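Local coordinates for protein pseudopodium-enriched atypical kinase 1 (Homo sapiens, PDB 6BHC) that adopts a protein-kinase fold with an unusual catalytic cleft and forms dimers, and as a pseudokinase probably works in signalling by binding partners rather than by phosphorylation, at residues K30-C35 against L410-L415; K19-H24 against I384-L389; T282-Y287 against N294-N299; C181-Q186 against Y287-L292; F57-D62 against N130-W135. The protein carries 1 engineered substitution. All coordinates share one frame; numbering follows the deposited sequence.

Contact 1: K30-C35 against L410-L415; sequences KLAVKC and LCAQYL
Ala32 and Ala412 meet methyl to methyl, CB of Ala32 lying 4.4 Å from CB of Ala412, a small apolar pair that allows the two helices to lie close together. Because neither residue has anything beyond CB, the backbones close up: CA of Ala32 is 5.6 Å from CA of Gln413. Beside the pair, CB of Ala32 also rests against the aliphatic start of Gln413, 4.3 Å from its CG. The Gln413 side chain leaves with CG near the backbone N (chi1 -75°), and it is this CH2 that makes the touch; the residue as a whole is partly exposed, while both alanines are buried. The tight part is therefore three residues wide and wholly apolar. On the solvent side, Lys30 and Val33 are exposed and take no part in the seam; Lys30 NZ has a long, weak ion pair with Glu395 of the second subunit. A third flank is covered by that subunit, whose Leu398 packs on Leu31, Lys34 and Cys35, as suits a helix used in dimerization. Helix 16-39 thus lies against helix 406-417, with helix 371-396 bordering both: Met390 touches Leu31, and Leu389 touches Cys411 and Leu415, while Trp355, in a loop, touches Leu410, Cys411 and Tyr414.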
# COMPACT_ATOMS: atom_id res chain seq x y z
N LYS A 30 -5.67 7.32 9.70
CA LYS A 30 -6.01 5.91 9.77
C LYS A 30 -4.78 5.03 9.55
O LYS A 30 -4.63 3.99 10.20
CB LYS A 30 -7.11 5.58 8.76
CG LYS A 30 -7.60 4.14 8.80
CD LYS A 30 -8.72 3.91 7.79
CE LYS A 30 -9.17 2.46 7.77
NZ LYS A 30 -10.25 2.23 6.78
N LEU A 31 -3.90 5.45 8.64
CA LEU A 31 -2.66 4.71 8.42
C LEU A 31 -1.76 4.76 9.65
O LEU A 31 -1.11 3.76 9.99
CB LEU A 31 -1.93 5.26 7.20
CG LEU A 31 -2.60 5.05 5.84
CD1 LEU A 31 -1.90 5.86 4.76
CD2 LEU A 31 -2.60 3.57 5.47
N ALA A 32 -1.71 5.91 10.32
CA ALA A 32 -0.89 6.02 11.53
C ALA A 32 -1.43 5.14 12.65
O ALA A 32 -0.66 4.50 13.37
CB ALA A 32 -0.82 7.48 11.98
N VAL A 33 -2.76 5.10 12.80
CA VAL A 33 -3.36 4.25 13.83
C VAL A 33 -3.15 2.78 13.50
O VAL A 33 -2.90 1.96 14.39
CB VAL A 33 -4.85 4.60 14.00
CG1 VAL A 33 -5.55 3.57 14.87
CG2 VAL A 33 -5.01 5.99 14.58
N LYS A 34 -3.26 2.42 12.22
CA LYS A 34 -3.02 1.03 11.83
C LYS A 34 -1.57 0.63 12.06
O LYS A 34 -1.30 -0.49 12.51
CB LYS A 34 -3.41 0.82 10.37
CG LYS A 34 -4.80 0.22 10.19
CD LYS A 34 -5.16 0.10 8.72
CE LYS A 34 -6.43 -0.72 8.53
NZ LYS A 34 -7.55 -0.20 9.37
N CYS A 35 -0.63 1.53 11.77
CA CYS A 35 0.77 1.27 12.10
C CYS A 35 0.95 1.09 13.60
O CYS A 35 1.65 0.18 14.04
CB CYS A 35 1.66 2.39 11.58
SG CYS A 35 1.83 2.48 9.79
N LEU A 410 6.40 7.18 12.03
CA LEU A 410 6.58 8.50 12.63
C LEU A 410 6.32 9.61 11.62
O LEU A 410 5.76 10.65 11.97
CB LEU A 410 7.99 8.62 13.21
CG LEU A 410 8.37 7.57 14.26
CD1 LEU A 410 9.79 7.77 14.76
CD2 LEU A 410 7.38 7.58 15.42
N CYS A 411 6.70 9.40 10.36
CA CYS A 411 6.43 10.39 9.33
C CYS A 411 4.93 10.52 9.08
O CYS A 411 4.43 11.63 8.87
CB CYS A 411 7.17 10.04 8.04
SG CYS A 411 6.97 11.25 6.71
N ALA A 412 4.21 9.40 9.09
CA ALA A 412 2.76 9.45 8.94
C ALA A 412 2.12 10.18 10.12
O ALA A 412 1.14 10.92 9.93
CB ALA A 412 2.19 8.04 8.80
N GLN A 413 2.64 9.97 11.33
CA GLN A 413 2.11 10.69 12.49
C GLN A 413 2.26 12.19 12.31
O GLN A 413 1.35 12.96 12.65
CB GLN A 413 2.84 10.25 13.76
CG GLN A 413 2.45 8.89 14.30
CD GLN A 413 3.00 8.64 15.69
OE1 GLN A 413 2.76 7.59 16.29
NE2 GLN A 413 3.74 9.61 16.22
N TYR A 414 3.40 12.63 11.78
CA TYR A 414 3.66 14.05 11.61
C TYR A 414 2.68 14.68 10.62
O TYR A 414 1.97 15.63 10.96
CB TYR A 414 5.11 14.24 11.16
CG TYR A 414 5.51 15.66 10.85
CD1 TYR A 414 5.05 16.73 11.61
CD2 TYR A 414 6.39 15.92 9.81
CE1 TYR A 414 5.44 18.02 11.32
CE2 TYR A 414 6.79 17.21 9.52
CZ TYR A 414 6.31 18.25 10.27
OH TYR A 414 6.71 19.53 9.98
N LEU A 415 2.63 14.15 9.40
CA LEU A 415 1.82 14.77 8.36
C LEU A 415 0.33 14.64 8.62
O LEU A 415 -0.46 15.47 8.15
CB LEU A 415 2.17 14.17 7.00
CG LEU A 415 3.62 14.38 6.56
CD1 LEU A 415 3.84 13.85 5.15
CD2 LEU A 415 4.00 15.85 6.65

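Contact 2: K19-H24 against I384-L389; sequences KIRSLH and IKRTLL
The hydroxyl OG1 of Thr387, which faces His24 across the contact, is hydrogen-bonded to the backbone O of Asp383, one turn earlier. The same oxygen meets the imidazole of His24 at a slant and in plain van der Waals contact, 3.6 Å from CE1 of His24. A chi1 of -59° sets OG1 beside the Thr387 backbone N, the placement that lets it reach back to the Asp383 carbonyl while still presenting the oxygen to the ring. Further along the seam, CB of His24 lies 4.4 Å from CD of Arg386, so the aliphatic stem of the arginine packs on the root of the histidine. Its guanidinium stands near the methylenes of Arg21, with NH1 of Arg386 4.5 Å from CG of Arg21. The two like charges stay apart, NE of Arg21 being 5.7 Å from NH1 of Arg386, and each has a partner elsewhere: Arg21 NH1 makes a salt bridge with Asp383 OD2, and Arg386 NE binds the O of Leu415. The carboxylate of Asp383 is likely to ease the approach of the two arginines. The His24 ring also meets His24 of the second subunit, and Thr387 packs on Ile20 of that subunit, which places this contact on the dimer interface. The helix segments pass at 50° with their axes 10.5 Å apart. Helix 16-39 lies over helix 371-396, which in turn bears on helix 406-417 through Lys385 and Leu389, while Leu28 of helix 16-39 touches Arg386 and Leu389.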
# COMPACT_ATOMS: atom_id res chain seq x y z
N LYS A 19 -11.81 19.12 -0.19
CA LYS A 19 -12.25 17.73 -0.08
C LYS A 19 -11.07 16.77 -0.15
O LYS A 19 -10.94 15.86 0.68
CB LYS A 19 -13.27 17.43 -1.17
CG LYS A 19 -13.61 15.96 -1.33
CD LYS A 19 -14.33 15.41 -0.12
CE LYS A 19 -14.74 13.96 -0.34
NZ LYS A 19 -15.50 13.40 0.81
N ILE A 20 -10.20 16.95 -1.15
CA ILE A 20 -9.03 16.09 -1.28
C ILE A 20 -8.10 16.27 -0.09
O ILE A 20 -7.46 15.32 0.37
CB ILE A 20 -8.31 16.38 -2.62
CG1 ILE A 20 -9.25 16.11 -3.79
CG2 ILE A 20 -7.04 15.55 -2.74
CD1 ILE A 20 -8.62 16.34 -5.14
N ARG A 21 -8.01 17.50 0.42
CA ARG A 21 -7.19 17.75 1.61
C ARG A 21 -7.73 16.99 2.81
O ARG A 21 -6.96 16.46 3.62
CB ARG A 21 -7.15 19.25 1.89
CG ARG A 21 -6.29 19.66 3.06
CD ARG A 21 -6.26 21.18 3.15
NE ARG A 21 -5.82 21.76 1.88
CZ ARG A 21 -6.22 22.94 1.42
NH1 ARG A 21 -5.76 23.39 0.26
NH2 ARG A 21 -7.07 23.68 2.12
N SER A 22 -9.06 16.92 2.95
CA SER A 22 -9.65 16.18 4.05
C SER A 22 -9.49 14.67 3.87
O SER A 22 -9.31 13.95 4.86
CB SER A 22 -11.13 16.54 4.19
OG SER A 22 -11.73 15.83 5.27
N LEU A 23 -9.54 14.18 2.63
CA LEU A 23 -9.38 12.75 2.39
C LEU A 23 -7.98 12.29 2.76
O LEU A 23 -7.81 11.26 3.43
CB LEU A 23 -9.68 12.43 0.92
CG LEU A 23 -11.15 12.48 0.49
CD1 LEU A 23 -11.26 12.28 -1.01
CD2 LEU A 23 -11.96 11.44 1.24
N HIS A 24 -6.95 13.02 2.32
CA HIS A 24 -5.58 12.65 2.65
C HIS A 24 -5.34 12.71 4.15
O HIS A 24 -4.69 11.83 4.72
CB HIS A 24 -4.60 13.55 1.91
CG HIS A 24 -4.28 13.10 0.52
ND1 HIS A 24 -4.05 13.97 -0.52
CD2 HIS A 24 -4.16 11.85 -0.00
CE1 HIS A 24 -3.80 13.29 -1.62
NE2 HIS A 24 -3.86 12.00 -1.33
N ILE A 384 1.46 18.70 -0.77
CA ILE A 384 2.42 17.95 -1.59
C ILE A 384 3.05 16.82 -0.78
O ILE A 384 3.17 15.69 -1.27
CB ILE A 384 3.48 18.90 -2.16
CG1 ILE A 384 2.84 19.89 -3.14
CG2 ILE A 384 4.60 18.12 -2.83
CD1 ILE A 384 3.82 20.87 -3.75
N LYS A 385 3.46 17.11 0.46
CA LYS A 385 4.09 16.08 1.28
C LYS A 385 3.12 14.96 1.63
O LYS A 385 3.52 13.79 1.66
CB LYS A 385 4.66 16.71 2.56
CG LYS A 385 5.86 17.62 2.31
CD LYS A 385 7.12 16.82 2.01
CE LYS A 385 7.56 16.02 3.22
NZ LYS A 385 8.85 15.30 2.98
N ARG A 386 1.86 15.29 1.89
CA ARG A 386 0.87 14.25 2.16
C ARG A 386 0.65 13.38 0.93
O ARG A 386 0.45 12.17 1.04
CB ARG A 386 -0.45 14.88 2.61
CG ARG A 386 -0.40 15.51 4.00
CD ARG A 386 -1.80 15.75 4.52
NE ARG A 386 -1.80 16.32 5.86
CZ ARG A 386 -2.16 17.57 6.15
NH1 ARG A 386 -2.55 18.38 5.18
NH2 ARG A 386 -2.13 18.00 7.41
N THR A 387 0.67 13.99 -0.26
CA THR A 387 0.51 13.23 -1.49
C THR A 387 1.70 12.29 -1.71
O THR A 387 1.51 11.12 -2.07
CB THR A 387 0.36 14.18 -2.68
OG1 THR A 387 -0.79 15.02 -2.47
CG2 THR A 387 0.17 13.40 -3.97
N LEU A 388 2.92 12.79 -1.48
CA LEU A 388 4.10 11.96 -1.66
C LEU A 388 4.10 10.77 -0.70
O LEU A 388 4.37 9.63 -1.10
CB LEU A 388 5.36 12.80 -1.47
CG LEU A 388 5.63 13.85 -2.55
CD1 LEU A 388 6.82 14.72 -2.18
CD2 LEU A 388 5.85 13.17 -3.89
N LEU A 389 3.78 11.02 0.57
CA LEU A 389 3.76 9.94 1.55
C LEU A 389 2.67 8.92 1.23
O LEU A 389 2.88 7.71 1.37
CB LEU A 389 3.58 10.50 2.96
CG LEU A 389 3.61 9.45 4.08
CD1 LEU A 389 4.94 8.70 4.07
CD2 LEU A 389 3.38 10.11 5.43

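Contact 3: T282-Y287 against N294-N299; sequences TGILIY and NPFDEN
Ile284, Pro295 and Tyr287 bury the most surface here. Pro295 lays CG over the face of the Tyr287 ring, 3.5 Å from the centroid and 13° off the ring normal, a CH-pi contact centred on the ring. Gly283 O lies at the ring's edge, in its plane, while the Tyr287 hydroxyl is hydrogen-bonded to Pro313 O and Gln326 NE2, so the platform is fixed at its far end. A leucine in place of Tyr287 would probably leave Pro295 without its flat seat and both hydroxyl partners without their mate. Ile284 fills the neighbouring space with two branches. With chi1 at -65°, CG2 lies opposite the backbone N and is turned to Asn294, 3.3 Å from its OD1; the longer branch ends at CD1, 4.0 Å from CD2 of Phe296, the two side chains at about a right angle. Asn294 is the N-cap of the short helix 295-298, its OD1 taking a weak bond from Phe296 N. Ile284 and Tyr287 thus pack against the capped start of that helix. Both come from helix 277-289, the F helix of the kinase C-lobe, which also packs by Thr282, Leu285 and Ile286 on helix 173-194, and by Thr282, Ile286 and Tyr287, the last on Ala329, on helix 322-332.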
# COMPACT_ATOMS: atom_id res chain seq x y z
N THR A 282 15.82 17.27 28.94
CA THR A 282 15.95 16.89 27.53
C THR A 282 16.94 17.79 26.81
O THR A 282 17.65 17.33 25.90
CB THR A 282 14.58 16.93 26.85
OG1 THR A 282 13.69 16.03 27.53
CG2 THR A 282 14.69 16.52 25.39
N GLY A 283 17.02 19.07 27.19
CA GLY A 283 18.00 19.96 26.59
C GLY A 283 19.43 19.56 26.89
O GLY A 283 20.32 19.72 26.05
N ILE A 284 19.67 19.04 28.10
CA ILE A 284 20.99 18.53 28.43
C ILE A 284 21.31 17.29 27.61
O ILE A 284 22.45 17.09 27.17
CB ILE A 284 21.08 18.23 29.94
CG1 ILE A 284 20.94 19.53 30.75
CG2 ILE A 284 22.38 17.52 30.29
CD1 ILE A 284 21.06 19.33 32.24
N LEU A 285 20.31 16.44 27.37
CA LEU A 285 20.54 15.21 26.61
C LEU A 285 20.96 15.51 25.17
O LEU A 285 21.71 14.73 24.58
CB LEU A 285 19.29 14.34 26.61
CG LEU A 285 18.83 13.80 27.97
CD1 LEU A 285 17.63 12.88 27.79
CD2 LEU A 285 19.97 13.07 28.67
N ILE A 286 20.49 16.63 24.61
CA ILE A 286 20.87 16.97 23.24
C ILE A 286 22.37 17.18 23.13
O ILE A 286 23.01 16.70 22.19
CB ILE A 286 20.09 18.22 22.77
CG1 ILE A 286 18.60 17.91 22.66
CG2 ILE A 286 20.64 18.72 21.44
CD1 ILE A 286 17.78 19.07 22.15
N TYR A 287 22.96 17.89 24.10
CA TYR A 287 24.41 18.06 24.11
C TYR A 287 25.13 16.73 24.27
O TYR A 287 26.11 16.46 23.56
CB TYR A 287 24.80 19.03 25.22
CG TYR A 287 24.63 20.49 24.89
CD1 TYR A 287 23.38 21.10 24.95
CD2 TYR A 287 25.72 21.27 24.52
CE1 TYR A 287 23.23 22.45 24.65
CE2 TYR A 287 25.58 22.61 24.21
CZ TYR A 287 24.34 23.19 24.28
OH TYR A 287 24.20 24.53 23.98
N ASN A 294 27.79 17.92 29.49
CA ASN A 294 26.68 18.64 30.10
C ASN A 294 27.02 20.12 30.15
O ASN A 294 28.05 20.49 30.75
CB ASN A 294 26.42 18.08 31.50
CG ASN A 294 25.26 18.77 32.21
OD1 ASN A 294 24.58 19.63 31.66
ND2 ASN A 294 25.03 18.37 33.46
N PRO A 295 26.22 21.00 29.54
CA PRO A 295 26.57 22.43 29.50
C PRO A 295 26.83 23.04 30.86
O PRO A 295 27.61 23.99 30.96
CB PRO A 295 25.34 23.06 28.82
CG PRO A 295 24.74 21.97 28.03
CD PRO A 295 24.99 20.70 28.78
N PHE A 296 26.19 22.52 31.90
CA PHE A 296 26.39 23.02 33.26
C PHE A 296 27.53 22.31 33.97
O PHE A 296 27.75 22.56 35.16
CB PHE A 296 25.08 22.89 34.04
CG PHE A 296 23.91 23.53 33.35
CD1 PHE A 296 23.63 24.87 33.52
CD2 PHE A 296 23.11 22.78 32.49
CE1 PHE A 296 22.57 25.46 32.88
CE2 PHE A 296 22.04 23.37 31.84
CZ PHE A 296 21.77 24.71 32.03
N ASP A 297 28.25 21.44 33.27
CA ASP A 297 29.54 20.94 33.72
C ASP A 297 30.71 21.57 32.97
O ASP A 297 31.79 21.70 33.54
CB ASP A 297 29.62 19.41 33.57
CG ASP A 297 28.78 18.68 34.59
OD1 ASP A 297 28.71 19.15 35.75
OD2 ASP A 297 28.20 17.63 34.24
N GLU A 298 30.51 21.95 31.70
CA GLU A 298 31.56 22.64 30.96
C GLU A 298 31.67 24.09 31.40
O GLU A 298 32.78 24.64 31.50
CB GLU A 298 31.28 22.55 29.46
CG GLU A 298 32.26 23.31 28.59
CD GLU A 298 31.94 23.19 27.11
OE1 GLU A 298 30.93 22.55 26.78
OE2 GLU A 298 32.70 23.75 26.29
N ASN A 299 30.53 24.74 31.68
CA ASN A 299 30.48 26.11 32.18
C ASN A 299 29.74 26.08 33.52
O ASN A 299 28.56 26.44 33.59
CB ASN A 299 29.80 27.04 31.19
CG ASN A 299 30.19 28.49 31.38
OD1 ASN A 299 30.55 28.91 32.48
ND2 ASN A 299 30.12 29.27 30.31

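Contact 4: C181-Q186 against Y287-L292; sequences CLLLLQ and YEMLHL
Met289 reaches between Leu183 and Leu184 and makes the whole contact with its last two atoms. SD lies 3.6 Å from CD2 of Leu184 and 4.0 Å from its CG, the two side chains running antiparallel alongside each other. The methyl CE turns aside instead to Leu183, 3.9 Å from CD1 and the same from CB. A bend at the thioether, chi3 66°, divides the touch in this way, sulfur to one leucine and methyl to the next. An alanine in place of Met289 would probably leave a gap between the two helices and give Leu183 and Leu184 room to turn. Farther out, Leu184 is backed by Leu325, Leu350 and Ile286, and Met289 also touches Leu206. The Met289 backbone is set at the end of helix 277-289 by a Schellman motif, in which Leu292 N binds Tyr287 O at 2.9 Å and His291, of positive phi, binds Glu288 O through its N. Helices E and F of the kinase C-lobe thus meet here through buried carbon and sulfur: the touching side chains rely on shape and dispersion, and the hydrogen bond from Tyr176 OH to Met289 O is the polar tie beside them.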
# COMPACT_ATOMS: atom_id res chain seq x y z
N CYS A 181 18.02 12.80 16.10
CA CYS A 181 16.69 13.40 16.01
C CYS A 181 15.60 12.34 16.12
O CYS A 181 14.55 12.58 16.73
CB CYS A 181 16.54 14.17 14.69
SG CYS A 181 17.56 15.66 14.57
N LEU A 182 15.82 11.16 15.55
CA LEU A 182 14.82 10.10 15.61
C LEU A 182 14.66 9.56 17.03
O LEU A 182 13.55 9.26 17.47
CB LEU A 182 15.17 8.98 14.64
CG LEU A 182 14.78 9.23 13.18
CD1 LEU A 182 15.38 8.18 12.27
CD2 LEU A 182 13.26 9.26 13.04
N LEU A 183 15.77 9.42 17.76
CA LEU A 183 15.68 9.00 19.15
C LEU A 183 15.04 10.07 20.01
O LEU A 183 14.21 9.77 20.88
CB LEU A 183 17.07 8.63 19.69
CG LEU A 183 17.75 7.44 19.02
CD1 LEU A 183 19.06 7.11 19.72
CD2 LEU A 183 16.83 6.23 18.99
N LEU A 184 15.40 11.34 19.79
CA LEU A 184 14.80 12.43 20.55
C LEU A 184 13.31 12.55 20.27
O LEU A 184 12.53 12.90 21.16
CB LEU A 184 15.51 13.74 20.25
CG LEU A 184 16.94 13.90 20.78
CD1 LEU A 184 17.58 15.18 20.25
CD2 LEU A 184 16.96 13.87 22.30
N LEU A 185 12.90 12.26 19.03
CA LEU A 185 11.48 12.30 18.69
C LEU A 185 10.69 11.25 19.47
O LEU A 185 9.59 11.52 19.94
CB LEU A 185 11.30 12.11 17.19
CG LEU A 185 9.87 12.21 16.66
CD1 LEU A 185 9.29 13.57 16.99
CD2 LEU A 185 9.82 11.95 15.16
N GLN A 186 11.25 10.05 19.60
CA GLN A 186 10.58 9.01 20.39
C GLN A 186 10.55 9.38 21.87
O GLN A 186 9.56 9.09 22.56
CB GLN A 186 11.28 7.67 20.19
CG GLN A 186 11.29 7.18 18.76
CD GLN A 186 11.97 5.83 18.62
OE1 GLN A 186 11.51 4.83 19.15
NE2 GLN A 186 13.08 5.82 17.90
N TYR A 287 22.96 17.89 24.10
CA TYR A 287 24.41 18.06 24.11
C TYR A 287 25.13 16.73 24.27
O TYR A 287 26.11 16.46 23.56
CB TYR A 287 24.80 19.03 25.22
CG TYR A 287 24.63 20.49 24.89
CD1 TYR A 287 23.38 21.10 24.95
CD2 TYR A 287 25.72 21.27 24.52
CE1 TYR A 287 23.23 22.45 24.65
CE2 TYR A 287 25.58 22.61 24.21
CZ TYR A 287 24.34 23.19 24.28
OH TYR A 287 24.20 24.53 23.98
N GLU A 288 24.65 15.88 25.18
CA GLU A 288 25.34 14.63 25.46
C GLU A 288 25.25 13.67 24.28
O GLU A 288 26.24 12.99 23.95
CB GLU A 288 24.77 13.99 26.73
CG GLU A 288 25.04 14.81 27.98
CD GLU A 288 24.48 14.17 29.24
OE1 GLU A 288 23.41 13.54 29.17
OE2 GLU A 288 25.12 14.31 30.31
N MET A 289 24.09 13.59 23.63
CA MET A 289 23.95 12.74 22.45
C MET A 289 24.81 13.22 21.29
O MET A 289 25.15 12.42 20.42
CB MET A 289 22.48 12.67 22.02
CG MET A 289 21.59 11.96 23.03
SD MET A 289 19.90 11.75 22.44
CE MET A 289 20.16 10.63 21.07
N LEU A 290 25.16 14.51 21.27
CA LEU A 290 26.08 15.04 20.27
C LEU A 290 27.53 14.98 20.74
O LEU A 290 28.37 15.74 20.23
CB LEU A 290 25.69 16.47 19.90
CG LEU A 290 24.32 16.59 19.24
CD1 LEU A 290 23.99 18.04 18.96
CD2 LEU A 290 24.27 15.76 17.96
N HIS A 291 27.84 14.11 21.70
CA HIS A 291 29.20 13.91 22.21
C HIS A 291 29.78 15.19 22.79
O HIS A 291 30.99 15.44 22.71
CB HIS A 291 30.12 13.34 21.12
CG HIS A 291 29.69 12.00 20.62
ND1 HIS A 291 29.01 11.83 19.44
CD2 HIS A 291 29.81 10.76 21.16
CE1 HIS A 291 28.75 10.54 19.26
NE2 HIS A 291 29.23 9.88 20.29
N LEU A 292 28.93 16.00 23.40
CA LEU A 292 29.35 17.18 24.13
C LEU A 292 29.07 17.00 25.62
O LEU A 292 28.16 16.27 25.99
CB LEU A 292 28.63 18.44 23.62
CG LEU A 292 28.73 18.71 22.12
CD1 LEU A 292 27.84 19.88 21.73
CD2 LEU A 292 30.18 18.98 21.73

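Contact 5: F57-D62 against N130-W135; sequences FRLTSD and NRLLPW
CD1 of Leu59 meets CD1 of Leu132, 4.0 Å away, the two leucines tip to tip. The pair lies in the N-lobe of the kinase fold, where strand 57-59 pairs antiparallel with strand 71-78, and Leu132 belongs to the loop that joins strands 123-128 and 143-150. In both residues CG sits near its own backbone N, chi1 -59° in Leu59 and -62° in Leu132, and the extended chi2 sends one methyl outward. Leu59 sits on Tyr74 and Ala76 of strand 71-78, while the O of Leu132 is hydrogen-bonded to Tyr74 OH; Tyr74 thus serves both sides of the contact and ties the loop to the sheet. Asp62 and Arg131, both exposed, flank the leucines without forming a salt bridge. Arg131 leaves the backbone with a chi1 of 56° and then runs extended through chi3, which brings its guanidinium alongside the segment after the strand; it also touches a crystal neighbour, so its pose may partly reflect the lattice. There OD1 of Asp62 approaches near the guanidinium plane, at its edge, and stops 4.2 Å from NH1 of Arg131.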
# COMPACT_ATOMS: atom_id res chain seq x y z
N PHE A 57 13.14 -19.12 35.04
CA PHE A 57 13.76 -18.25 34.04
C PHE A 57 15.19 -18.73 33.83
O PHE A 57 16.09 -18.43 34.62
CB PHE A 57 13.72 -16.79 34.48
CG PHE A 57 12.34 -16.20 34.45
CD1 PHE A 57 11.52 -16.26 35.56
CD2 PHE A 57 11.86 -15.59 33.30
CE1 PHE A 57 10.25 -15.72 35.53
CE2 PHE A 57 10.59 -15.05 33.27
CZ PHE A 57 9.78 -15.11 34.38
N ARG A 58 15.40 -19.49 32.75
CA ARG A 58 16.72 -20.00 32.40
C ARG A 58 17.45 -18.92 31.60
O ARG A 58 17.06 -18.62 30.46
CB ARG A 58 16.61 -21.30 31.60
CG ARG A 58 16.07 -22.49 32.39
CD ARG A 58 14.55 -22.52 32.41
NE ARG A 58 13.98 -22.49 31.07
CZ ARG A 58 13.76 -23.57 30.33
NH1 ARG A 58 14.06 -24.77 30.79
NH2 ARG A 58 13.24 -23.44 29.11
N LEU A 59 18.49 -18.34 32.19
CA LEU A 59 19.26 -17.31 31.51
C LEU A 59 19.99 -17.91 30.32
O LEU A 59 20.72 -18.90 30.45
CB LEU A 59 20.25 -16.66 32.47
CG LEU A 59 19.64 -15.99 33.71
CD1 LEU A 59 20.72 -15.26 34.50
CD2 LEU A 59 18.52 -15.05 33.31
N THR A 60 19.79 -17.31 29.14
CA THR A 60 20.41 -17.79 27.92
C THR A 60 21.88 -17.41 27.81
O THR A 60 22.56 -17.87 26.89
CB THR A 60 19.65 -17.26 26.70
OG1 THR A 60 19.71 -15.83 26.69
CG2 THR A 60 18.20 -17.70 26.76
N SER A 61 22.38 -16.58 28.72
CA SER A 61 23.77 -16.15 28.70
C SER A 61 24.15 -15.64 30.08
O SER A 61 23.29 -15.22 30.86
CB SER A 61 24.01 -15.06 27.64
OG SER A 61 25.33 -14.55 27.71
N ASP A 62 25.45 -15.70 30.38
CA ASP A 62 25.95 -15.18 31.64
C ASP A 62 26.40 -13.73 31.56
O ASP A 62 26.50 -13.07 32.59
CB ASP A 62 27.11 -16.05 32.15
CG ASP A 62 26.64 -17.40 32.66
OD1 ASP A 62 25.44 -17.53 32.98
OD2 ASP A 62 27.47 -18.33 32.74
N ASN A 130 25.55 -13.14 43.50
CA ASN A 130 26.30 -11.90 43.38
C ASN A 130 27.11 -11.84 42.09
O ASN A 130 27.42 -10.74 41.62
CB ASN A 130 27.24 -11.73 44.58
CG ASN A 130 26.49 -11.47 45.87
OD1 ASN A 130 25.27 -11.65 45.95
ND2 ASN A 130 27.22 -11.05 46.90
N ARG A 131 27.45 -12.99 41.50
CA ARG A 131 28.23 -12.98 40.27
C ARG A 131 27.47 -12.34 39.11
O ARG A 131 28.10 -11.88 38.15
CB ARG A 131 28.64 -14.41 39.90
CG ARG A 131 27.47 -15.37 39.77
CD ARG A 131 27.94 -16.76 39.38
NE ARG A 131 26.82 -17.69 39.26
CZ ARG A 131 26.10 -17.85 38.15
NH1 ARG A 131 26.38 -17.13 37.07
NH2 ARG A 131 25.10 -18.72 38.13
N LEU A 132 26.14 -12.29 39.18
CA LEU A 132 25.36 -11.65 38.13
C LEU A 132 25.33 -10.13 38.29
O LEU A 132 25.20 -9.41 37.30
CB LEU A 132 23.93 -12.20 38.13
CG LEU A 132 23.77 -13.69 37.83
CD1 LEU A 132 22.32 -14.11 38.02
CD2 LEU A 132 24.25 -13.99 36.42
N LEU A 133 25.45 -9.64 39.52
CA LEU A 133 25.37 -8.22 39.80
C LEU A 133 26.75 -7.59 39.73
O LEU A 133 27.65 -8.02 40.46
CB LEU A 133 24.76 -7.97 41.16
CG LEU A 133 23.42 -8.66 41.40
CD1 LEU A 133 22.95 -8.42 42.82
CD2 LEU A 133 22.39 -8.17 40.40
N PRO A 134 26.97 -6.59 38.87
CA PRO A 134 28.30 -5.97 38.82
C PRO A 134 28.64 -5.17 40.07
O PRO A 134 29.83 -5.03 40.39
CB PRO A 134 28.22 -5.06 37.58
CG PRO A 134 27.04 -5.56 36.80
CD PRO A 134 26.08 -6.09 37.82
N TRP A 135 27.65 -4.65 40.78
CA TRP A 135 27.88 -3.82 41.95
C TRP A 135 28.01 -4.63 43.24
O TRP A 135 27.96 -4.04 44.33
CB TRP A 135 26.76 -2.79 42.10
CG TRP A 135 25.40 -3.39 42.33
CD1 TRP A 135 24.86 -3.75 43.53
CD2 TRP A 135 24.42 -3.71 41.34
NE1 TRP A 135 23.60 -4.27 43.35
CE2 TRP A 135 23.31 -4.26 42.01
CE3 TRP A 135 24.37 -3.58 39.95
CZ2 TRP A 135 22.16 -4.67 41.33
CZ3 TRP A 135 23.23 -3.99 39.28
CH2 TRP A 135 22.15 -4.54 39.97

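From the N terminus, helix 16-39 opens contact 2 at 19-24 and contact 1 at 30-35; both close only in the C-terminal helices, and both also touch the second subunit. Inside them the N-lobe comes first: contact 5 joins 57-62 to 130-135 and is finished before the C-lobe contacts begin. Contact 4 opens at 181-186 and contact 3 at 282-287; they cross, sharing Tyr287, and tie helix 277-289 to helix 173-194 and to helix 295-298. Contact 2 closes at 384-389 and contact 1 at 410-415, crossing again and enclosing the other three. Leu410 touches Leu182 and Leu185, joining the flanking helices to the C-lobe, whereas contact 5 stands about 52 Å from contact 2 between centres.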